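Local coordinates for protein calreticulin, putative,Calreticulin, putative (Trypanosoma cruzi, PDB 5HCF) that probably acts as a lectin-like chaperone, its legume-lectin-fold globular domain binding both carbohydrate and peptide, at residues E6-M11 / K225-G230; P61-K66 / L201-E206. All coordinates share one frame; numbering follows the deposited sequence.

Both contacts belong to the beta-sandwich of the globular domain and lie about 21 Å apart, centre to centre. Interaction 1 joins the end of strand 2-6 to strand 223-230 in one sheet, about 12 Å from the centre of the chain; interaction 2 lies further out, about 17 Å from it, where strand 50-62 of the other sheet runs out into a loop. Residues 61-66 and 201-206 both fall in the chain between the two segments of interaction 1. The contacts meet through the sandwich interior, where Ile-229 CG2 packs 4.0 Å from Ile-62 CD1, a touch between side chains of the two sheets.

Interaction 1. Residues E6-M11 / K225-G230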
loop_
_atom_site.group_PDB
_atom_site.type_symbol
_atom_site.label_atom_id
_atom_site.label_comp_id
_atom_site.label_asym_id
_atom_site.label_seq_id
_atom_site.Cartn_x
_atom_site.Cartn_y
_atom_site.Cartn_z
ATOM N N GLU A 6 2.695 8.961 -8.383
ATOM C CA GLU A 6 1.347 9.158 -8.903
ATOM C C GLU A 6 0.601 10.204 -8.082
ATOM O O GLU A 6 0.303 9.984 -6.908
ATOM C CB GLU A 6 0.570 7.840 -8.910
ATOM C CG GLU A 6 -0.808 7.954 -9.529
ATOM C CD GLU A 6 -0.759 8.497 -10.944
ATOM O OE1 GLU A 6 -0.378 7.737 -11.858
ATOM O OE2 GLU A 6 -1.097 9.686 -11.144
ATOM N N GLU A 7 0.294 11.337 -8.708
ATOM C CA GLU A 7 -0.419 12.417 -8.034
ATOM C C GLU A 7 -1.919 12.294 -8.249
ATOM O O GLU A 7 -2.715 12.947 -7.571
ATOM C CB GLU A 7 0.073 13.778 -8.529
ATOM C CG GLU A 7 1.477 14.117 -8.080
ATOM C CD GLU A 7 2.118 15.183 -8.937
ATOM O OE1 GLU A 7 2.446 14.887 -10.104
ATOM O OE2 GLU A 7 2.292 16.314 -8.443
ATOM N N PHE A 8 -2.292 11.443 -9.197
ATOM C CA PHE A 8 -3.684 11.279 -9.584
ATOM C C PHE A 8 -4.318 12.617 -9.918
ATOM O O PHE A 8 -5.431 12.920 -9.480
ATOM C CB PHE A 8 -4.468 10.569 -8.480
ATOM C CG PHE A 8 -4.295 9.078 -8.484
ATOM C CD1 PHE A 8 -4.518 8.350 -9.644
ATOM C CD2 PHE A 8 -3.895 8.404 -7.341
ATOM C CE1 PHE A 8 -4.356 6.975 -9.661
ATOM C CE2 PHE A 8 -3.732 7.025 -7.353
ATOM C CZ PHE A 8 -3.964 6.312 -8.516
ATOM N N LYS A 9 -3.592 13.419 -10.690
ATOM C CA LYS A 9 -4.155 14.626 -11.277
ATOM C C LYS A 9 -5.014 14.211 -12.461
ATOM O O LYS A 9 -5.959 14.897 -12.842
ATOM C CB LYS A 9 -3.055 15.593 -11.715
ATOM C CG LYS A 9 -2.484 16.436 -10.585
ATOM C CD LYS A 9 -1.342 17.315 -11.066
ATOM C CE LYS A 9 -0.734 18.096 -9.912
ATOM N NZ LYS A 9 0.425 18.928 -10.350
ATOM N N SER A 10 -4.669 13.060 -13.027
ATOM C CA SER A 10 -5.423 12.450 -14.114
ATOM C C SER A 10 -5.488 10.941 -13.904
ATOM O O SER A 10 -4.842 10.403 -13.006
ATOM C CB SER A 10 -4.785 12.772 -15.467
ATOM O OG SER A 10 -5.156 11.817 -16.450
ATOM N N MET A 11 -6.274 10.259 -14.729
ATOM C CA MET A 11 -6.396 8.806 -14.637
ATOM C C MET A 11 -6.370 8.084 -15.986
ATOM O O MET A 11 -6.557 6.867 -16.044
ATOM C CB MET A 11 -7.677 8.430 -13.891
ATOM C CG MET A 11 -8.924 8.441 -14.758
ATOM S SD MET A 11 -10.070 7.145 -14.277
ATOM C CE MET A 11 -9.429 5.778 -15.261
ATOM N N LYS A 225 -4.096 8.798 -2.942
ATOM C CA LYS A 225 -3.185 9.855 -3.378
ATOM C C LYS A 225 -1.707 9.499 -3.220
ATOM O O LYS A 225 -1.341 8.633 -2.423
ATOM C CB LYS A 225 -3.461 11.153 -2.613
ATOM C CG LYS A 225 -4.689 11.914 -3.071
ATOM C CD LYS A 225 -4.945 13.125 -2.182
ATOM C CE LYS A 225 -3.782 14.104 -2.213
ATOM N NZ LYS A 225 -3.423 14.481 -3.601
ATOM N N ASP A 226 -0.876 10.190 -3.996
ATOM C CA ASP A 226 0.571 10.201 -3.828
ATOM C C ASP A 226 1.206 8.822 -3.662
ATOM O O ASP A 226 1.810 8.526 -2.625
ATOM C CB ASP A 226 0.935 11.078 -2.628
ATOM C CG ASP A 226 0.492 12.518 -2.806
ATOM O OD1 ASP A 226 1.058 13.218 -3.673
ATOM O OD2 ASP A 226 -0.430 12.950 -2.081
ATOM N N ILE A 227 1.074 7.982 -4.684
ATOM C CA ILE A 227 1.806 6.723 -4.716
ATOM C C ILE A 227 3.261 6.995 -5.084
ATOM O O ILE A 227 3.582 7.246 -6.245
ATOM C CB ILE A 227 1.186 5.725 -5.706
ATOM C CG1 ILE A 227 -0.265 5.440 -5.316
ATOM C CG2 ILE A 227 1.993 4.432 -5.745
ATOM C CD1 ILE A 227 -0.998 4.543 -6.281
ATOM N N VAL A 228 4.133 6.958 -4.080
ATOM C CA VAL A 228 5.548 7.255 -4.272
ATOM C C VAL A 228 6.418 6.017 -4.105
ATOM O O VAL A 228 6.212 5.217 -3.195
ATOM C CB VAL A 228 6.033 8.333 -3.285
ATOM C CG1 VAL A 228 7.464 8.725 -3.593
ATOM C CG2 VAL A 228 5.120 9.547 -3.332
ATOM N N ILE A 229 7.392 5.862 -4.994
ATOM C CA ILE A 229 8.350 4.771 -4.893
ATOM C C ILE A 229 9.760 5.269 -5.209
ATOM O O ILE A 229 9.972 5.982 -6.194
ATOM C CB ILE A 229 7.974 3.602 -5.830
ATOM C CG1 ILE A 229 6.515 3.195 -5.600
ATOM C CG2 ILE A 229 8.894 2.407 -5.600
ATOM C CD1 ILE A 229 6.035 2.074 -6.492
ATOM N N GLY A 230 10.717 4.893 -4.362
ATOM C CA GLY A 230 12.092 5.336 -4.497
ATOM C C GLY A 230 13.076 4.462 -3.734
ATOM O O GLY A 230 12.724 3.386 -3.250
#
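Glu-6 and Ile-227 pair their backbones antiparallel as a hydrogen-bonded pair. Glu-6 N donates a hydrogen bond to Ile-227 O at 2.9 Å, whereas the return bond from Ile-227 N to Glu-6 O, 3.1 Å long, is weak. That same carbonyl oxygen also receives a CA-H...O contact from Asp-226 CA at 3.1 Å, because Asp-226 and Ile-227 both face Glu-6.

Apolar packing follows on the side of the sheet shared by Glu-6 and Ile-227. Their CB atoms lie 3.9 Å apart, and the CD1 tip of Ile-227 reaches Phe-8 CE2 at 3.8 Å, approaching the ring obliquely. At another part of the ring, Lys-225 CA sits by the edge near its plane. One face of Phe-8 is taken by Glu-6 CG, 3.5 Å above the plane and over its centre.

The polar end of Glu-6 folds back on its own segment. The chain leaves with CG anti to the backbone N (chi1 -176°) and bends at chi2, which brings OE2 back to accept from Phe-8 N at 2.9 Å through its anti lone pair. The other oxygen, OE1, is bonded to His-13 and Trp-14, so both oxygens of this buried carboxylate are engaged. On the opposite strand, Asp-226 OD1 bonds His-5, and Lys-225 NZ turns to the carbonyls of Lys-39 and Lys-41.

Two successive residues opposite one, with Asp-226 in a left-handed conformation (phi/psi 48/62°), make this a G1 beta bulge in strand 223-230, set opposite the last residue of strand 2-6 in a sheet of the legume-lectin-type sandwich.

Interaction 2. Residues P61-K66 / L201-E206; sequences PINNEK and LHKVPE
Asn-64 ND2 donates both to His-202 O and to a water, each at 2.9 Å. The carbonyl oxygen of His-202 lies close to the amide plane, although the donor stands well above the carbonyl plane. At the other side of the amide, OD1 accepts from Val-204 N at 3.1 Å in an almost straight bond (177°), the donor Val-204 N lying in the carbonyl plane of the Asn-64 amide and on a lone pair of OD1. Gripping two backbone groups that flank Lys-203 fixes the amide's flip as well as its rotation. CG sits between the backbone N and carbonyl carbon of Asn-64 (chi1 59°), which sends the amide across to the other segment.

The water extends the grip: in the His-202 conformer described here, one of two, it also bonds ND1, joining amide and imidazole, whose planes stand nearly perpendicular at 82°. The direct ND2 to ND1 approach is badly angled and is no hydrogen bond. In this conformer the imidazole instead turns its edge to the 61-66 backbone, with Asn-64 O and Lys-66 N near the ring plane, while Lys-203 CB lies over one of its faces.

Next door, Val-204 CG2 lies 3.2 Å from Asn-64 OD1. In one of the two conformers of Asn-63, its OD1 lies 3.5 Å from Val-204 CG2 and accepts from Asn-64 N at 2.9 Å.

The contact ties the loop that follows strand 50-62 to the one leading into strand 208-217, its partner in the sheet, and Ile-62 continues the strand pairing with Leu-208. His-202 also packs on Leu-172 of helix 172-175, Asn-64 touches Leu-69 of strand 69-76, and Val-204 rests on Trp-106.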
loop_
_atom_site.group_PDB
_atom_site.type_symbol
_atom_site.label_atom_id
_atom_site.label_comp_id
_atom_site.label_asym_id
_atom_site.label_seq_id
_atom_site.Cartn_x
_atom_site.Cartn_y
_atom_site.Cartn_z
ATOM N N PRO A 61 11.079 0.015 -15.268
ATOM C CA PRO A 61 10.932 -1.065 -14.288
ATOM C C PRO A 61 11.792 -0.802 -13.063
ATOM O O PRO A 61 12.845 -0.173 -13.181
ATOM C CB PRO A 61 11.413 -2.302 -15.049
ATOM C CG PRO A 61 11.238 -1.953 -16.487
ATOM C CD PRO A 61 11.512 -0.487 -16.583
ATOM N N ILE A 62 11.346 -1.276 -11.903
ATOM C CA ILE A 62 11.979 -0.922 -10.639
ATOM C C ILE A 62 12.660 -2.112 -9.971
ATOM O O ILE A 62 12.047 -3.157 -9.762
ATOM C CB ILE A 62 10.950 -0.316 -9.653
ATOM C CG1 ILE A 62 10.374 0.982 -10.222
ATOM C CG2 ILE A 62 11.581 -0.063 -8.295
ATOM C CD1 ILE A 62 9.188 1.515 -9.444
ATOM N N ASN A 63 13.937 -1.950 -9.646
ATOM C CA ASN A 63 14.673 -2.973 -8.916
ATOM C C ASN A 63 15.218 -2.416 -7.608
ATOM O O ASN A 63 15.199 -1.206 -7.383
ATOM C CB ASN A 63 15.811 -3.533 -9.768
ATOM C CG ASN A 63 15.967 -5.036 -9.617
ATOM O OD1 ASN A 63 16.033 -5.559 -8.504
ATOM N ND2 ASN A 63 16.029 -5.739 -10.744
ATOM N N ASN A 64 15.708 -3.304 -6.751
ATOM C CA ASN A 64 16.285 -2.892 -5.478
ATOM C C ASN A 64 17.471 -3.765 -5.066
ATOM O O ASN A 64 17.590 -4.152 -3.907
ATOM C CB ASN A 64 15.218 -2.895 -4.378
ATOM C CG ASN A 64 14.582 -4.257 -4.184
ATOM O OD1 ASN A 64 14.421 -5.019 -5.139
ATOM N ND2 ASN A 64 14.231 -4.578 -2.941
ATOM N N GLU A 65 18.352 -4.071 -6.013
ATOM C CA GLU A 65 19.535 -4.868 -5.701
ATOM C C GLU A 65 20.504 -4.073 -4.825
ATOM O O GLU A 65 20.986 -3.014 -5.232
ATOM C CB GLU A 65 20.239 -5.322 -6.977
ATOM C CG GLU A 65 21.176 -6.489 -6.754
ATOM C CD GLU A 65 21.863 -6.930 -8.021
ATOM O OE1 GLU A 65 22.998 -7.448 -7.927
ATOM O OE2 GLU A 65 21.270 -6.765 -9.109
ATOM N N LYS A 66 20.768 -4.584 -3.622
ATOM C CA LYS A 66 21.682 -3.936 -2.680
ATOM C C LYS A 66 21.340 -2.469 -2.439
ATOM O O LYS A 66 22.220 -1.641 -2.208
ATOM C CB LYS A 66 23.135 -4.103 -3.123
ATOM C CG LYS A 66 23.678 -5.524 -2.950
ATOM C CD LYS A 66 25.181 -5.563 -3.262
ATOM C CE LYS A 66 25.753 -6.949 -2.970
ATOM N NZ LYS A 66 25.746 -7.206 -1.474
ATOM N N LEU A 201 16.218 -11.520 0.881
ATOM C CA LEU A 201 14.799 -11.487 1.215
ATOM C C LEU A 201 14.163 -10.198 0.723
ATOM O O LEU A 201 13.073 -10.201 0.153
ATOM C CB LEU A 201 14.593 -11.624 2.725
ATOM C CG LEU A 201 14.961 -12.961 3.367
ATOM C CD1 LEU A 201 14.755 -12.895 4.871
ATOM C CD2 LEU A 201 14.155 -14.104 2.751
ATOM N N HIS A 202 14.859 -9.091 0.957
ATOM C CA HIS A 202 14.370 -7.765 0.585
ATOM C C HIS A 202 14.197 -7.590 -0.920
ATOM O O HIS A 202 13.370 -6.798 -1.366
ATOM C CB HIS A 202 15.330 -6.695 1.101
ATOM C CG HIS A 202 16.527 -6.496 0.227
ATOM N ND1 HIS A 202 16.552 -5.586 -0.808
ATOM C CD2 HIS A 202 17.736 -7.109 0.214
ATOM C CE1 HIS A 202 17.726 -5.634 -1.409
ATOM N NE2 HIS A 202 18.462 -6.551 -0.808
ATOM N N LYS A 203 14.980 -8.334 -1.697
ATOM C CA LYS A 203 15.044 -8.134 -3.141
ATOM C C LYS A 203 13.851 -8.686 -3.898
ATOM O O LYS A 203 13.382 -9.792 -3.639
ATOM C CB LYS A 203 16.333 -8.757 -3.682
ATOM C CG LYS A 203 16.671 -8.401 -5.116
ATOM C CD LYS A 203 17.864 -9.227 -5.579
ATOM C CE LYS A 203 17.450 -10.667 -5.888
ATOM N NZ LYS A 203 16.931 -10.910 -7.258
ATOM N N VAL A 204 13.365 -7.897 -4.846
ATOM C CA VAL A 204 12.305 -8.345 -5.728
ATOM C C VAL A 204 12.828 -9.478 -6.599
ATOM O O VAL A 204 13.913 -9.372 -7.169
ATOM C CB VAL A 204 11.782 -7.193 -6.610
ATOM C CG1 VAL A 204 11.141 -6.113 -5.745
ATOM C CG2 VAL A 204 12.904 -6.610 -7.456
ATOM N N PRO A 205 12.067 -10.580 -6.685
ATOM C CA PRO A 205 12.504 -11.732 -7.482
ATOM C C PRO A 205 12.608 -11.360 -8.957
ATOM O O PRO A 205 13.626 -11.628 -9.591
ATOM C CB PRO A 205 11.405 -12.770 -7.243
ATOM C CG PRO A 205 10.212 -11.984 -6.854
ATOM C CD PRO A 205 10.716 -10.764 -6.132
ATOM N N GLU A 206 11.560 -10.741 -9.486
ATOM C CA GLU A 206 11.603 -10.162 -10.820
ATOM C C GLU A 206 11.454 -8.654 -10.697
ATOM O O GLU A 206 10.986 -8.164 -9.674
ATOM C CB GLU A 206 10.517 -10.751 -11.726
ATOM C CG GLU A 206 10.660 -12.245 -11.986
ATOM C CD GLU A 206 12.062 -12.626 -12.451
ATOM O OE1 GLU A 206 12.743 -11.785 -13.080
ATOM O OE2 GLU A 206 12.486 -13.772 -12.182
HETATM O O HOH W 1 15.383 -3.021 -0.834
#